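Local atomic coordinates of major extracellular endoglucanase (Xanthomonas campestris pv. campestris, PDB entry 4TUF), a protein that hydrolyses internal beta-1,4-glucosidic linkages in cellulose, lichenin and cereal beta-D-glucans through its family 5 TIM-barrel catalytic domain. Residues A[338-341]-A[342-346]. Numbering follows the deposited sequence.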
loop_
_atom_site.group_PDB
_atom_site.type_symbol
_atom_site.label_atom_id
_atom_site.label_comp_id
_atom_site.label_asym_id
_atom_site.label_seq_id
_atom_site.Cartn_x
_atom_site.Cartn_y
_atom_site.Cartn_z
ATOM N N THR A 338 -9.031 -17.025 5.311
ATOM C CA THR A 338 -10.132 -17.063 6.266
ATOM C C THR A 338 -10.051 -15.861 7.206
ATOM O O THR A 338 -11.072 -15.321 7.629
ATOM C CB THR A 338 -10.131 -18.379 7.065
ATOM O OG1 THR A 338 -10.292 -19.476 6.157
ATOM C CG2 THR A 338 -11.265 -18.404 8.077
ATOM N N LEU A 339 -8.831 -15.433 7.506
ATOM C CA LEU A 339 -8.608 -14.242 8.324
ATOM C C LEU A 339 -9.079 -12.972 7.615
ATOM O O LEU A 339 -9.714 -12.108 8.219
ATOM C CB LEU A 339 -7.129 -14.108 8.681
ATOM C CG LEU A 339 -6.735 -12.886 9.510
ATOM C CD1 LEU A 339 -7.125 -13.078 10.967
ATOM C CD2 LEU A 339 -5.250 -12.611 9.375
ATOM N N LEU A 340 -8.757 -12.864 6.331
ATOM C CA LEU A 340 -9.133 -11.695 5.551
ATOM C C LEU A 340 -10.647 -11.608 5.360
ATOM O O LEU A 340 -11.222 -10.523 5.445
ATOM C CB LEU A 340 -8.424 -11.707 4.195
ATOM C CG LEU A 340 -6.923 -11.411 4.241
ATOM C CD1 LEU A 340 -6.276 -11.722 2.911
ATOM C CD2 LEU A 340 -6.685 -9.959 4.610
ATOM N N ARG A 341 -11.295 -12.741 5.110
ATOM C CA ARG A 341 -12.742 -12.733 4.915
ATOM C C ARG A 341 -13.444 -12.339 6.206
ATOM O O ARG A 341 -14.503 -11.712 6.181
ATOM C CB ARG A 341 -13.236 -14.091 4.420
ATOM C CG ARG A 341 -12.690 -14.442 3.046
ATOM C CD ARG A 341 -13.364 -15.652 2.435
ATOM N NE ARG A 341 -12.748 -16.013 1.159
ATOM C CZ ARG A 341 -11.936 -17.051 0.983
ATOM N NH1 ARG A 341 -11.645 -17.856 1.998
ATOM N NH2 ARG A 341 -11.425 -17.291 -0.213
ATOM N N THR A 342 -12.836 -12.696 7.332
ATOM C CA THR A 342 -13.327 -12.269 8.632
ATOM C C THR A 342 -13.285 -10.749 8.731
ATOM O O THR A 342 -14.263 -10.120 9.124
ATOM C CB THR A 342 -12.505 -12.890 9.771
ATOM O OG1 THR A 342 -12.811 -14.286 9.867
ATOM C CG2 THR A 342 -12.822 -12.212 11.102
ATOM N N LEU A 343 -12.148 -10.171 8.358
ATOM C CA LEU A 343 -11.982 -8.722 8.327
ATOM C C LEU A 343 -12.988 -8.063 7.386
ATOM O O LEU A 343 -13.607 -7.059 7.734
ATOM C CB LEU A 343 -10.558 -8.353 7.905
ATOM C CG LEU A 343 -10.285 -6.859 7.696
ATOM C CD1 LEU A 343 -10.371 -6.107 9.017
ATOM C CD2 LEU A 343 -8.939 -6.629 7.026
ATOM N N TRP A 344 -13.150 -8.641 6.199
ATOM C CA TRP A 344 -14.030 -8.080 5.175
ATOM C C TRP A 344 -15.515 -8.175 5.531
ATOM O O TRP A 344 -16.332 -7.423 4.998
ATOM C CB TRP A 344 -13.800 -8.777 3.837
ATOM C CG TRP A 344 -12.415 -8.644 3.293
ATOM C CD1 TRP A 344 -11.476 -7.714 3.640
ATOM C CD2 TRP A 344 -11.805 -9.481 2.301
ATOM N NE1 TRP A 344 -10.321 -7.918 2.919
ATOM C CE2 TRP A 344 -10.497 -8.998 2.093
ATOM C CE3 TRP A 344 -12.240 -10.593 1.566
ATOM C CZ2 TRP A 344 -9.619 -9.589 1.181
ATOM C CZ3 TRP A 344 -11.369 -11.177 0.658
ATOM C CH2 TRP A 344 -10.073 -10.672 0.474
ATOM N N GLY A 345 -15.868 -9.104 6.418
ATOM C CA GLY A 345 -17.259 -9.314 6.782
ATOM C C GLY A 345 -17.970 -10.199 5.775
ATOM O O GLY A 345 -19.151 -10.005 5.476
ATOM N N THR A 346 -17.239 -11.181 5.254
ATOM C CA THR A 346 -17.747 -12.068 4.212
ATOM C C THR A 346 -17.610 -13.543 4.602
ATOM O O THR A 346 -18.316 -14.037 5.484
ATOM C CB THR A 346 -17.011 -11.831 2.873
ATOM O OG1 THR A 346 -15.600 -12.001 3.065
ATOM C CG2 THR A 346 -17.278 -10.423 2.350
#
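Trp-344 lays one face of its indole over the preceding helical turn, with CB of Leu-340 4.1 Å from the centroid of the six-membered ring, 20° off its normal, a CH-pi contact. Leu-340 O approaches the same face near the rim, 3.1 Å from CG of Trp-344. The first torsion of Trp-344, with CG anti to the carbonyl carbon (chi1 -61°), turns the ring back along the helix. CG of Arg-341 passes CE3 of Trp-344 at 4.1 Å, and the Arg-341 guanidinium stands nearly perpendicular to the indole, its NH2 bonding to Leu-52 O.

Among the backbone bonds, Trp-344 N donates to Leu-340 O at 2.8 Å. Thr-338 O is gripped twice by Thr-342, by its N and, at 3.0 Å, by its OG1, the two donors arriving from opposite faces of the carbonyl plane.

A Schellman motif ends helix 334-344, the last helix of the TIM barrel. Gly-345, at positive phi, is its C-prime residue: Thr-346 N bonds almost straight to Arg-341 O at 2.9 Å (176°), whereas Gly-345 N reaches Thr-342 O weakly at 3.3 Å. Thr-346 OG1 adds a weak bond to Arg-341 O.

Leu-340 and Leu-343 also touch Phe-279 of strand 276-280, and Phe-54 meets Trp-344 edge-to-face. The chemistry thus implies a helix end shared with the barrel: Arg-341 O is held within the Schellman turn, Trp-344 O is bonded outside it by Gln-18 NE2 and Leu-343 O weakly by Arg-302 NH1.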